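Local coordinates for amidase, hydantoinase/carbamoylase family (Burkholderia vietnamiensis, PDB 5I4M), which probably hydrolyses N-carbamoyl-L-amino acids to the free amino acids, as a dimeric, two-zinc amidase of the peptidase M20 family, at residues A[99-104]-A[423-428]; A[152-157]-A[182-187]; A[210-215]-A[400-405]; A[281-286]-A[306-311]; A[360-365]-A[418-423]. All coordinates share one frame; numbering follows the deposited sequence.

Interaction 1 of 5, residues A[99-104]-A[423-428]; sequences VVTGSH and HAMLSR. With ZN (zinc ion), chain C.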
# COMPACT_ATOMS: atom_id res chain seq x y z
N VAL A 99 1.91 41.50 -15.27
CA VAL A 99 0.70 40.93 -14.70
C VAL A 99 0.68 39.46 -15.11
O VAL A 99 0.74 39.15 -16.30
CB VAL A 99 -0.56 41.66 -15.19
CG1 VAL A 99 -1.80 40.94 -14.70
CG2 VAL A 99 -0.55 43.10 -14.69
N VAL A 100 0.65 38.57 -14.13
CA VAL A 100 0.85 37.16 -14.45
C VAL A 100 -0.42 36.38 -14.14
O VAL A 100 -1.23 36.76 -13.29
CB VAL A 100 2.05 36.54 -13.71
CG1 VAL A 100 3.29 37.44 -13.84
CG2 VAL A 100 1.70 36.27 -12.27
N THR A 101 -0.59 35.29 -14.87
CA THR A 101 -1.63 34.32 -14.59
C THR A 101 -1.03 32.95 -14.79
O THR A 101 0.09 32.81 -15.29
CB THR A 101 -2.86 34.53 -15.49
OG1 THR A 101 -3.95 33.75 -14.98
CG2 THR A 101 -2.55 34.08 -16.92
N GLY A 102 -1.78 31.93 -14.43
CA GLY A 102 -1.26 30.60 -14.64
C GLY A 102 -1.64 29.66 -13.53
O GLY A 102 -2.33 30.03 -12.58
N SER A 103 -1.16 28.43 -13.65
CA SER A 103 -1.61 27.36 -12.77
C SER A 103 -0.68 26.18 -12.97
O SER A 103 0.51 26.37 -13.24
CB SER A 103 -3.08 27.03 -13.08
OG SER A 103 -3.74 26.35 -12.01
N HIS A 104 -1.19 24.96 -12.87
CA HIS A 104 -0.34 23.78 -13.00
C HIS A 104 -0.86 22.87 -14.09
O HIS A 104 -2.07 22.76 -14.32
CB HIS A 104 -0.27 23.01 -11.68
CG HIS A 104 -1.61 22.61 -11.13
ND1 HIS A 104 -2.11 21.33 -11.25
CD2 HIS A 104 -2.54 23.32 -10.44
CE1 HIS A 104 -3.30 21.27 -10.67
NE2 HIS A 104 -3.57 22.46 -10.16
N HIS A 423 -10.53 40.21 -18.41
CA HIS A 423 -10.74 41.61 -18.07
C HIS A 423 -10.10 42.01 -16.75
O HIS A 423 -9.65 43.15 -16.62
CB HIS A 423 -12.22 41.94 -18.10
CG HIS A 423 -12.69 42.27 -19.48
ND1 HIS A 423 -12.69 43.55 -19.97
CD2 HIS A 423 -13.04 41.47 -20.52
CE1 HIS A 423 -13.09 43.53 -21.23
NE2 HIS A 423 -13.30 42.28 -21.59
N ALA A 424 -10.03 41.10 -15.78
CA ALA A 424 -9.30 41.41 -14.56
C ALA A 424 -7.83 41.66 -14.87
O ALA A 424 -7.22 42.59 -14.33
CB ALA A 424 -9.46 40.28 -13.55
N MET A 425 -7.25 40.82 -15.73
CA MET A 425 -5.86 41.03 -16.12
C MET A 425 -5.70 42.32 -16.91
O MET A 425 -4.78 43.10 -16.67
CB MET A 425 -5.35 39.84 -16.93
CG MET A 425 -5.22 38.56 -16.12
SD MET A 425 -4.48 37.27 -17.13
CE MET A 425 -2.83 37.91 -17.37
N LEU A 426 -6.61 42.56 -17.87
CA LEU A 426 -6.55 43.80 -18.64
C LEU A 426 -6.62 45.01 -17.73
O LEU A 426 -5.89 46.00 -17.92
CB LEU A 426 -7.69 43.85 -19.65
CG LEU A 426 -7.38 43.38 -21.06
CD1 LEU A 426 -8.65 43.42 -21.88
CD2 LEU A 426 -6.29 44.25 -21.68
N SER A 427 -7.50 44.96 -16.73
CA SER A 427 -7.65 46.09 -15.82
C SER A 427 -6.33 46.46 -15.17
O SER A 427 -5.98 47.64 -15.09
CB SER A 427 -8.70 45.75 -14.77
OG SER A 427 -8.93 46.85 -13.91
N ARG A 428 -5.56 45.47 -14.74
CA ARG A 428 -4.31 45.78 -14.06
C ARG A 428 -3.15 46.00 -15.03
O ARG A 428 -2.26 46.81 -14.76
CB ARG A 428 -3.97 44.67 -13.07
CG ARG A 428 -5.16 44.34 -12.17
CD ARG A 428 -4.82 44.45 -10.72
NE ARG A 428 -4.20 45.73 -10.38
CZ ARG A 428 -3.63 45.98 -9.21
NH1 ARG A 428 -3.62 45.05 -8.26
NH2 ARG A 428 -3.08 47.17 -8.97
ZN ZN C . -5.27 22.83 -8.85
O HOH W 1 -4.21 24.56 -8.05
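Strand 99-103 and helix segment 423-428 meet at Val99 and Met425, whose CA atoms lie 6.7 Å apart. Their axes run nearly antiparallel, at 162°, with a closest approach of 8.9 Å, and no hydrogen bond passes between them; the contact is apolar packing. Met425 and Val99 carry most of it. The Met425 chain leaves the helix extended and then bends at the thioether (chi3 67°), which brings the terminal CE against the strand backbone, 3.9 Å from Val99 O. The sulfur itself is pressed against the next inward-facing residue, Met425 SD lying 3.6 Å from Thr101 CB, and the two side chains cross at about a right angle. Thr101 turns its methyl CG2 to the same sulfur at 3.7 Å, while its hydroxyl is hydrogen-bonded to Phe208 O on the adjoining strand. At the edge of the contact, Val99 CG2 rests 3.9 Å from Arg428 C, over the backbone of the helix; the guanidinium of Arg428 leads away to a salt bridge with Glu431. Beyond the packed part, the chain runs on to His104, whose NE2 binds a zinc ion at 2.2 Å together with Asp115 and His211. The arrangement is a helix laid on a beta-sheet in the zinc-binding domain of the M20 peptidase family, with the zinc ligand His104 three residues beyond Thr101 in the chain.

Interaction 2 of 5, residues A[152-157]-A[182-187]; sequences SRFAPA and KTIGEE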
# COMPACT_ATOMS: atom_id res chain seq x y z
N SER A 152 1.55 15.36 -4.88
CA SER A 152 1.20 13.95 -4.77
C SER A 152 2.40 13.04 -5.00
O SER A 152 2.71 12.18 -4.17
CB SER A 152 0.08 13.61 -5.77
OG SER A 152 -0.20 12.21 -5.72
N ARG A 153 3.09 13.21 -6.13
CA ARG A 153 4.26 12.37 -6.42
C ARG A 153 5.45 12.77 -5.55
O ARG A 153 6.15 11.91 -5.01
CB ARG A 153 4.64 12.47 -7.89
CG ARG A 153 5.89 11.67 -8.22
CD ARG A 153 6.33 11.81 -9.67
NE ARG A 153 7.56 11.04 -9.86
CZ ARG A 153 8.36 11.12 -10.92
NH1 ARG A 153 8.07 11.96 -11.92
NH2 ARG A 153 9.45 10.36 -10.97
N PHE A 154 5.70 14.07 -5.44
CA PHE A 154 6.64 14.62 -4.47
C PHE A 154 5.83 15.52 -3.56
O PHE A 154 5.00 16.30 -4.04
CB PHE A 154 7.77 15.43 -5.13
CG PHE A 154 8.24 14.89 -6.46
CD1 PHE A 154 7.56 15.21 -7.63
CD2 PHE A 154 9.40 14.14 -6.55
CE1 PHE A 154 7.99 14.74 -8.85
CE2 PHE A 154 9.85 13.67 -7.77
CZ PHE A 154 9.14 13.96 -8.93
N ALA A 155 6.04 15.40 -2.26
CA ALA A 155 5.26 16.21 -1.34
C ALA A 155 6.15 17.27 -0.68
O ALA A 155 7.36 17.07 -0.55
CB ALA A 155 4.61 15.33 -0.26
N PRO A 156 5.58 18.39 -0.24
CA PRO A 156 4.17 18.73 -0.28
C PRO A 156 3.76 19.48 -1.54
O PRO A 156 4.52 19.55 -2.51
CB PRO A 156 4.02 19.63 0.95
CG PRO A 156 5.30 20.39 0.96
CD PRO A 156 6.35 19.37 0.54
N ALA A 157 2.56 20.05 -1.50
CA ALA A 157 2.03 20.80 -2.63
C ALA A 157 2.69 22.17 -2.75
O ALA A 157 3.29 22.69 -1.81
CB ALA A 157 0.52 20.99 -2.46
N LYS A 182 13.43 9.35 -6.21
CA LYS A 182 13.83 10.32 -7.22
C LYS A 182 13.47 11.73 -6.76
O LYS A 182 12.38 11.97 -6.24
CB LYS A 182 13.15 10.02 -8.55
CG LYS A 182 13.46 8.63 -9.10
CD LYS A 182 12.73 8.37 -10.41
CE LYS A 182 12.97 6.94 -10.91
NZ LYS A 182 12.06 6.63 -12.05
N THR A 183 14.40 12.66 -6.96
CA THR A 183 14.17 14.03 -6.50
C THR A 183 13.55 14.87 -7.61
O THR A 183 13.64 14.55 -8.79
CB THR A 183 15.47 14.71 -6.06
OG1 THR A 183 16.31 14.91 -7.20
CG2 THR A 183 16.19 13.86 -5.00
N ILE A 184 12.92 15.97 -7.20
CA ILE A 184 12.42 16.94 -8.17
C ILE A 184 13.55 17.42 -9.07
O ILE A 184 13.40 17.50 -10.29
CB ILE A 184 11.71 18.10 -7.45
CG1 ILE A 184 10.33 17.66 -6.95
CG2 ILE A 184 11.60 19.33 -8.37
CD1 ILE A 184 9.51 18.79 -6.24
N GLY A 185 14.71 17.71 -8.48
CA GLY A 185 15.84 18.19 -9.28
C GLY A 185 16.30 17.18 -10.32
O GLY A 185 16.64 17.55 -11.45
N GLU A 186 16.36 15.91 -9.94
CA GLU A 186 16.75 14.89 -10.92
C GLU A 186 15.74 14.78 -12.04
O GLU A 186 16.10 14.69 -13.22
CB GLU A 186 16.91 13.53 -10.23
CG GLU A 186 18.13 13.42 -9.33
CD GLU A 186 17.98 12.36 -8.25
OE1 GLU A 186 16.95 11.64 -8.24
OE2 GLU A 186 18.90 12.24 -7.41
N GLU A 187 14.45 14.80 -11.69
CA GLU A 187 13.42 14.62 -12.70
C GLU A 187 13.27 15.85 -13.59
O GLU A 187 12.94 15.71 -14.77
CB GLU A 187 12.11 14.23 -12.03
CG GLU A 187 12.17 12.82 -11.46
CD GLU A 187 12.30 11.76 -12.55
OE1 GLU A 187 11.26 11.21 -12.99
OE2 GLU A 187 13.43 11.47 -12.98
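Arg153 reaches across to Glu187 with an extended side chain, CG anti to the backbone N (chi1 177°), and Arg153 NH2 donates to Glu187 OE1 at 2.8 Å in a salt bridge. The carboxylate oxygen lies near the guanidinium plane but is itself met from above its own plane, the two planes standing 81° apart. Arg153 NH2 also pairs with Asp178, and Glu187 with Arg190, so both charges have second partners. Phe154 follows, its ring sandwiched: Ile184 CG1 sits over one face, 3.7 Å from the centroid, as a CH-pi contact, and Arg153 CG covers the opposite face. At the ring edge, Phe154 CE2 comes within 3.4 Å of Lys182 O. On the partner segment, Thr183 and Glu186 form a capping box at the start of helix 184-191. Further along, Pro156, after a cis peptide bond, and Ala157 pack on Trp236 of strand 225-242. The loop thus lies between helix 184-191 and strands 225-242 and 337-350, with Ser152 OG hydrogen-bonded to Ser294 OG of the second subunit.

Interaction 3 of 5, residues A[210-215]-A[400-405]; sequences LHIEQG and GISHNE. With ZN (zinc ion), chain D; ZN (zinc ion), chain C; 3PG (3-phosphoglyceric acid), chain E.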
# COMPACT_ATOMS: atom_id res chain seq x y z
N LEU A 210 -7.04 31.45 -12.46
CA LEU A 210 -8.36 30.93 -12.79
C LEU A 210 -8.38 29.42 -12.50
O LEU A 210 -7.45 28.70 -12.88
CB LEU A 210 -8.65 31.21 -14.27
CG LEU A 210 -9.84 30.53 -14.94
CD1 LEU A 210 -11.13 31.00 -14.33
CD2 LEU A 210 -9.80 30.84 -16.45
N HIS A 211 -9.42 28.95 -11.80
CA HIS A 211 -9.44 27.55 -11.38
C HIS A 211 -10.89 27.10 -11.20
O HIS A 211 -11.77 27.91 -10.92
CB HIS A 211 -8.69 27.38 -10.05
CG HIS A 211 -8.12 26.02 -9.84
ND1 HIS A 211 -8.89 24.92 -9.50
CD2 HIS A 211 -6.84 25.57 -9.88
CE1 HIS A 211 -8.11 23.87 -9.35
NE2 HIS A 211 -6.86 24.23 -9.57
N ILE A 212 -11.13 25.79 -11.36
CA ILE A 212 -12.45 25.29 -11.00
C ILE A 212 -12.57 25.28 -9.48
O ILE A 212 -11.56 25.14 -8.76
CB ILE A 212 -12.74 23.89 -11.59
CG1 ILE A 212 -11.66 22.90 -11.15
CG2 ILE A 212 -12.85 23.95 -13.11
CD1 ILE A 212 -12.13 21.46 -11.20
N GLU A 213 -13.80 25.40 -8.98
CA GLU A 213 -14.01 25.50 -7.54
C GLU A 213 -13.49 24.28 -6.78
O GLU A 213 -12.93 24.41 -5.68
CB GLU A 213 -15.49 25.69 -7.24
CG GLU A 213 -15.76 25.79 -5.74
CD GLU A 213 -17.22 25.67 -5.39
OE1 GLU A 213 -17.54 25.26 -4.26
OE2 GLU A 213 -18.06 25.98 -6.26
N GLN A 214 -13.70 23.08 -7.33
CA GLN A 214 -13.40 21.80 -6.70
C GLN A 214 -14.32 21.50 -5.52
O GLN A 214 -14.02 20.61 -4.71
CB GLN A 214 -11.93 21.72 -6.27
CG GLN A 214 -10.98 21.97 -7.43
CD GLN A 214 -9.54 21.93 -7.01
OE1 GLN A 214 -9.07 22.83 -6.33
NE2 GLN A 214 -8.82 20.88 -7.42
N GLY A 215 -15.42 22.23 -5.43
CA GLY A 215 -16.47 21.96 -4.47
C GLY A 215 -17.82 22.33 -5.07
O GLY A 215 -17.89 22.84 -6.20
N GLY A 400 -19.53 19.30 -7.89
CA GLY A 400 -18.43 19.75 -7.07
C GLY A 400 -17.28 18.79 -6.91
O GLY A 400 -16.49 18.93 -5.97
N ILE A 401 -17.11 17.81 -7.80
CA ILE A 401 -16.10 16.78 -7.58
C ILE A 401 -14.81 17.16 -8.30
O ILE A 401 -14.81 17.66 -9.43
CB ILE A 401 -16.60 15.39 -8.00
CG1 ILE A 401 -15.55 14.34 -7.60
CG2 ILE A 401 -16.90 15.34 -9.48
CD1 ILE A 401 -16.13 13.12 -6.90
N SER A 402 -13.70 16.91 -7.62
CA SER A 402 -12.38 17.07 -8.19
C SER A 402 -11.51 15.97 -7.58
O SER A 402 -11.91 15.31 -6.62
CB SER A 402 -11.80 18.46 -7.91
OG SER A 402 -10.55 18.63 -8.55
N HIS A 403 -10.33 15.78 -8.17
CA HIS A 403 -9.44 14.67 -7.83
C HIS A 403 -10.12 13.32 -8.06
O HIS A 403 -9.81 12.32 -7.40
CB HIS A 403 -8.91 14.82 -6.40
CG HIS A 403 -7.86 15.89 -6.29
ND1 HIS A 403 -7.05 16.05 -5.19
CD2 HIS A 403 -7.48 16.84 -7.18
CE1 HIS A 403 -6.22 17.06 -5.40
NE2 HIS A 403 -6.45 17.55 -6.60
N ASN A 404 -11.03 13.30 -9.03
CA ASN A 404 -11.70 12.12 -9.56
C ASN A 404 -11.75 12.32 -11.07
O ASN A 404 -11.89 13.44 -11.55
CB ASN A 404 -13.11 11.98 -8.95
CG ASN A 404 -13.82 10.68 -9.36
OD1 ASN A 404 -13.99 10.38 -10.54
ND2 ASN A 404 -14.27 9.92 -8.35
N GLU A 405 -11.61 11.23 -11.82
CA GLU A 405 -11.51 11.34 -13.27
C GLU A 405 -12.81 11.82 -13.93
O GLU A 405 -12.77 12.24 -15.09
CB GLU A 405 -11.08 9.99 -13.85
CG GLU A 405 -9.68 9.60 -13.42
CD GLU A 405 -9.45 8.11 -13.39
OE1 GLU A 405 -9.25 7.52 -14.46
OE2 GLU A 405 -9.47 7.53 -12.29
ZN ZN D . -5.49 19.17 -7.62
ZN ZN C . -5.27 22.83 -8.85
C1 3PG E . -4.42 20.81 -2.41
O1 3PG E . -4.60 19.61 -2.14
O2 3PG E . -5.21 21.71 -2.04
C2 3PG E . -3.21 21.18 -3.21
O3 3PG E . -2.89 22.57 -3.02
C3 3PG E . -3.51 20.93 -4.67
O1P 3PG E . -4.55 21.82 -5.09
P 3PG E . -5.33 21.51 -6.49
O2P 3PG E . -4.27 21.16 -7.51
O3P 3PG E . -6.22 20.33 -6.16
O4P 3PG E . -6.06 22.83 -6.80
O HOH W 1 -4.21 24.56 -8.05
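Gln214 NE2 gives two equally straight hydrogen bonds: one crosses the contact to Ser402 OG at 3.1 Å (160°), with the hydroxyl near the amide plane, and the other runs from Gln214 NE2 to phosphate oxygen O3P of 3-phosphoglyceric acid at 2.9 Å. O3P of the ligand also binds one zinc ion (chain D) at 2.0 Å. Gln214 gets there by an extended chain beyond CG (chi2 179°), which also lays Gln214 CG 3.6 Å from Ser402 CB. Ser402, a second-shell residue that positions the Gln214 amide, is itself hydrogen-bonded to Glu407. This is the two-zinc centre of the M20 family: His403 NE2 binds the zinc ion of chain D at 2.1 Å, and His211 NE2 that of chain C at 2.2 Å, while Asp115 bridges both metals and the phosphate spans them. The imidazole of His211 is fixed in rotation by its other nitrogen, His211 ND1 donating to Ile212 O at 2.8 Å, on a lone pair in the carbonyl plane. His403 ND1 is bonded to Asn296 O of the second subunit, and His247 of that subunit stacks on the His403 ring. The two turns also meet at Gly215 and Gly400, where Gly215 CA makes a CA-H...O contact of 3.4 Å with Gly400 O.

Interaction 4 of 5, residues A[281-286]-A[306-311]; sequences GCATVG and VDFRHP. With 3PG (3-phosphoglyceric acid), chain E.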
# COMPACT_ATOMS: atom_id res chain seq x y z
N GLY A 281 -14.01 22.41 8.93
CA GLY A 281 -12.85 21.54 9.05
C GLY A 281 -12.82 20.49 7.96
O GLY A 281 -13.85 19.95 7.55
N CYS A 282 -11.61 20.23 7.46
CA CYS A 282 -11.34 19.17 6.48
C CYS A 282 -10.23 18.29 7.04
O CYS A 282 -9.20 18.81 7.49
CB CYS A 282 -10.90 19.74 5.12
SG CYS A 282 -11.95 21.03 4.43
N ALA A 283 -10.41 16.97 6.96
CA ALA A 283 -9.41 16.05 7.52
C ALA A 283 -9.47 14.73 6.77
O ALA A 283 -10.55 14.15 6.64
CB ALA A 283 -9.63 15.82 9.01
N THR A 284 -8.30 14.25 6.33
CA THR A 284 -8.22 13.09 5.45
C THR A 284 -6.91 12.35 5.68
O THR A 284 -5.87 12.97 5.88
CB THR A 284 -8.26 13.50 3.97
OG1 THR A 284 -9.17 14.59 3.79
CG2 THR A 284 -8.68 12.31 3.08
N VAL A 285 -6.97 11.02 5.64
CA VAL A 285 -5.79 10.18 5.45
C VAL A 285 -5.90 9.61 4.04
O VAL A 285 -6.78 8.79 3.77
CB VAL A 285 -5.70 9.06 6.50
CG1 VAL A 285 -4.55 8.11 6.16
CG2 VAL A 285 -5.49 9.66 7.88
N GLY A 286 -5.02 10.05 3.15
CA GLY A 286 -5.13 9.67 1.76
C GLY A 286 -4.11 8.65 1.31
O GLY A 286 -4.29 7.99 0.29
N VAL A 306 -1.49 12.68 6.90
CA VAL A 306 -2.65 13.38 7.43
C VAL A 306 -2.75 14.72 6.73
O VAL A 306 -1.74 15.39 6.51
CB VAL A 306 -2.59 13.55 8.95
CG1 VAL A 306 -3.82 14.29 9.45
CG2 VAL A 306 -2.50 12.19 9.60
N ASP A 307 -3.97 15.08 6.36
CA ASP A 307 -4.29 16.31 5.63
C ASP A 307 -5.33 17.04 6.47
O ASP A 307 -6.44 16.52 6.66
CB ASP A 307 -4.82 15.97 4.23
CG ASP A 307 -5.17 17.19 3.39
OD1 ASP A 307 -5.95 18.06 3.83
OD2 ASP A 307 -4.67 17.25 2.25
N PHE A 308 -4.97 18.21 7.00
CA PHE A 308 -5.86 19.04 7.80
C PHE A 308 -6.02 20.40 7.13
O PHE A 308 -5.04 20.99 6.68
CB PHE A 308 -5.30 19.32 9.21
CG PHE A 308 -5.53 18.22 10.24
CD1 PHE A 308 -6.48 17.23 10.07
CD2 PHE A 308 -4.79 18.24 11.41
CE1 PHE A 308 -6.68 16.27 11.05
CE2 PHE A 308 -4.98 17.28 12.40
CZ PHE A 308 -5.92 16.29 12.23
N ARG A 309 -7.25 20.92 7.11
CA ARG A 309 -7.48 22.26 6.56
C ARG A 309 -8.56 22.96 7.36
O ARG A 309 -9.51 22.32 7.84
CB ARG A 309 -7.92 22.20 5.08
CG ARG A 309 -7.17 21.14 4.29
CD ARG A 309 -7.56 21.15 2.83
NE ARG A 309 -6.84 20.08 2.15
CZ ARG A 309 -6.51 20.10 0.86
NH1 ARG A 309 -6.86 21.14 0.10
NH2 ARG A 309 -5.80 19.10 0.35
N HIS A 310 -8.42 24.28 7.51
CA HIS A 310 -9.49 25.10 8.09
C HIS A 310 -9.28 26.54 7.68
O HIS A 310 -8.13 26.98 7.51
CB HIS A 310 -9.53 24.97 9.62
CG HIS A 310 -10.83 25.39 10.22
ND1 HIS A 310 -11.13 26.70 10.51
CD2 HIS A 310 -11.93 24.67 10.57
CE1 HIS A 310 -12.36 26.78 11.00
NE2 HIS A 310 -12.86 25.56 11.05
N PRO A 311 -10.35 27.32 7.51
CA PRO A 311 -10.19 28.74 7.16
C PRO A 311 -9.72 29.61 8.31
O PRO A 311 -9.41 30.78 8.07
CB PRO A 311 -11.60 29.16 6.73
CG PRO A 311 -12.52 28.17 7.44
CD PRO A 311 -11.76 26.88 7.40
C1 3PG E . -4.42 20.81 -2.41
O1 3PG E . -4.60 19.61 -2.14
O2 3PG E . -5.21 21.71 -2.04
C2 3PG E . -3.21 21.18 -3.21
O3 3PG E . -2.89 22.57 -3.02
C3 3PG E . -3.51 20.93 -4.67
O1P 3PG E . -4.55 21.82 -5.09
P 3PG E . -5.33 21.51 -6.49
O2P 3PG E . -4.27 21.16 -7.51
O3P 3PG E . -6.22 20.33 -6.16
O4P 3PG E . -6.06 22.83 -6.80
O HOH W 2 -8.38 17.10 4.48
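Four backbone hydrogen bonds join Cys282 and Thr284 to Arg309 and Asp307. Both pairs are hydrogen-bonded in both directions, as in Cys282 N to Arg309 O at 3.0 Å and Asp307 N to Thr284 O at 2.9 Å. Between them Ala283 and Phe308 form a non-hydrogen-bonded pair. Ala283 CA approaches Asp307 O at 3.1 Å in a CA-H...O contact, and Ala283 CB meets the edge of the Phe308 ring. This is the antiparallel hairpin of strands 282-291 and 297-310 in the M20 dimerisation domain; its Phe308 face packs on helices 259-276 and 313-334. The face bearing Cys282, Thr284, Asp307 and Arg309 carries the polar groups. Arg309, extended from CG to NE, grips Asp307 side-on: NE donates to OD1 at 2.8 Å and NH2 to OD2 at 2.9 Å, both on syn lone pairs near the guanidinium plane. That bidentate salt bridge fixes the rotation of the guanidinium while its outer nitrogens take the ligand carboxylate, Arg309 NH1 to O2 and NH2 to O1 of 3-phosphoglyceric acid, each 2.8 Å. NH1 also bonds to Gly376 O. Water 2 donates to Asp307 OD1 and is bonded to Thr284 OG1, which also accepts a hydrogen bond from Arg256 NH1 of the second subunit.

Interaction 5 of 5, residues A[360-365]-A[418-423]; sequences RAAADR and ANVLLH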
# COMPACT_ATOMS: atom_id res chain seq x y z
N ARG A 360 -14.50 40.91 -9.47
CA ARG A 360 -15.92 41.21 -9.35
C ARG A 360 -16.38 42.14 -10.48
O ARG A 360 -17.42 41.91 -11.10
CB ARG A 360 -16.19 41.82 -7.98
CG ARG A 360 -17.66 41.83 -7.56
CD ARG A 360 -17.85 42.40 -6.14
NE ARG A 360 -17.38 41.48 -5.09
CZ ARG A 360 -16.34 41.72 -4.29
NH1 ARG A 360 -15.65 42.86 -4.41
NH2 ARG A 360 -15.99 40.83 -3.38
N ALA A 361 -15.60 43.19 -10.76
CA ALA A 361 -15.94 44.13 -11.83
C ALA A 361 -16.02 43.42 -13.17
O ALA A 361 -16.89 43.73 -14.00
CB ALA A 361 -14.92 45.26 -11.88
N ALA A 362 -15.11 42.48 -13.42
CA ALA A 362 -15.13 41.75 -14.68
C ALA A 362 -16.36 40.86 -14.78
O ALA A 362 -16.96 40.75 -15.86
CB ALA A 362 -13.86 40.92 -14.84
N ALA A 363 -16.75 40.22 -13.68
CA ALA A 363 -17.97 39.42 -13.69
C ALA A 363 -19.19 40.30 -13.98
O ALA A 363 -20.05 39.92 -14.79
CB ALA A 363 -18.14 38.70 -12.36
N ASP A 364 -19.26 41.47 -13.35
CA ASP A 364 -20.38 42.36 -13.58
C ASP A 364 -20.40 42.88 -15.01
O ASP A 364 -21.47 43.06 -15.58
CB ASP A 364 -20.35 43.52 -12.58
CG ASP A 364 -20.81 43.12 -11.18
OD1 ASP A 364 -21.58 42.14 -11.05
OD2 ASP A 364 -20.40 43.78 -10.20
N ARG A 365 -19.22 43.09 -15.60
CA ARG A 365 -19.16 43.61 -16.96
C ARG A 365 -19.90 42.69 -17.92
O ARG A 365 -20.62 43.16 -18.81
CB ARG A 365 -17.71 43.78 -17.40
CG ARG A 365 -17.53 43.95 -18.90
CD ARG A 365 -16.06 43.98 -19.29
NE ARG A 365 -15.33 45.00 -18.55
CZ ARG A 365 -15.12 46.24 -18.98
NH1 ARG A 365 -15.57 46.63 -20.16
NH2 ARG A 365 -14.44 47.10 -18.22
N ALA A 418 -12.82 32.51 -18.23
CA ALA A 418 -11.75 33.09 -19.03
C ALA A 418 -12.05 34.54 -19.41
O ALA A 418 -11.12 35.35 -19.51
CB ALA A 418 -11.52 32.25 -20.29
N ASN A 419 -13.32 34.88 -19.63
CA ASN A 419 -13.66 36.29 -19.86
C ASN A 419 -13.36 37.13 -18.63
O ASN A 419 -12.86 38.26 -18.74
CB ASN A 419 -15.13 36.41 -20.26
CG ASN A 419 -15.35 36.20 -21.74
OD1 ASN A 419 -14.48 36.54 -22.55
ND2 ASN A 419 -16.49 35.64 -22.12
N VAL A 420 -13.65 36.60 -17.44
CA VAL A 420 -13.39 37.35 -16.22
C VAL A 420 -11.89 37.50 -16.00
O VAL A 420 -11.40 38.58 -15.66
CB VAL A 420 -14.09 36.67 -15.03
CG1 VAL A 420 -13.65 37.29 -13.71
CG2 VAL A 420 -15.61 36.77 -15.21
N LEU A 421 -11.14 36.42 -16.22
CA LEU A 421 -9.68 36.50 -16.13
C LEU A 421 -9.14 37.53 -17.11
O LEU A 421 -8.30 38.36 -16.76
CB LEU A 421 -9.06 35.12 -16.40
CG LEU A 421 -7.54 35.10 -16.39
CD1 LEU A 421 -7.04 35.33 -14.97
CD2 LEU A 421 -6.97 33.78 -16.95
N LEU A 422 -9.61 37.47 -18.36
CA LEU A 422 -9.19 38.43 -19.38
C LEU A 422 -9.35 39.86 -18.91
O LEU A 422 -8.41 40.67 -19.00
CB LEU A 422 -9.99 38.20 -20.67
CG LEU A 422 -9.81 39.21 -21.80
CD1 LEU A 422 -8.36 39.24 -22.28
CD2 LEU A 422 -10.77 38.90 -22.96
N HIS A 423 -10.53 40.21 -18.41
CA HIS A 423 -10.74 41.61 -18.07
C HIS A 423 -10.10 42.01 -16.75
O HIS A 423 -9.65 43.15 -16.62
CB HIS A 423 -12.22 41.94 -18.10
CG HIS A 423 -12.69 42.27 -19.48
ND1 HIS A 423 -12.69 43.55 -19.97
CD2 HIS A 423 -13.04 41.47 -20.52
CE1 HIS A 423 -13.09 43.53 -21.23
NE2 HIS A 423 -13.30 42.28 -21.59
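Ala362 sits against Val420 and His423, where helix segments 360-365 and 418-423 cross at 124°, their axes 8.3 Å apart at closest. Its CB lies 3.5 Å from Val420 O and 3.8 Å from His423 CB, so the small methyl lets the backbones come as near as 5.0 Å between the CA atoms of Ala362 and Val420. The two methyls of Val420 divide between consecutive alanines: CG1, anti to the backbone N, touches Ala362 CB, whereas CG2 lies against Ala363 CA at 3.9 Å. Arg365 sets off extended and then bends at chi3 (-55°), a kink that sets CD over the His423 imidazole and turns a face of the guanidinium to ND1. Arg365 CD stands 3.6 Å from the ring centroid in a CH-pi contact, and the guanidinium and ring planes are only 16° apart. Arg365 NE comes within 3.3 Å of His423 ND1, but at an angle too poor for a hydrogen bond. The polar ends are satisfied by the N-terminal stretch instead, Arg365 NH1 by Asp22 O and His423 NE2 by Ile25 O. With His423 NE2 donating to a carbonyl, ND1 would probably be unprotonated and the imidazole neutral, which is consistent with an arginine so close to the ring.

In the fold
From the N terminus, strand 99-103 opens the longest loop, which interaction 1 closes at helix 411-429; the other four contacts all lie within it. Interaction 2 closes first, a short loop tying residues 152-157 to helix 184-191, before interaction 3 opens at strand 206-212. Interaction 3 runs on to residues 400-405 and encloses interaction 4, the hairpin of the dimerisation domain. Interaction 5 opens inside interaction 3 but closes after it, so these two cross. Interactions 1 and 5 share His423 and lay helix 411-429 between strand 99-103 and helix 353-365. Interactions 1 and 3 meet at one zinc ion, and interactions 3 and 4 hold opposite ends of the ligand, bringing both domains to one site.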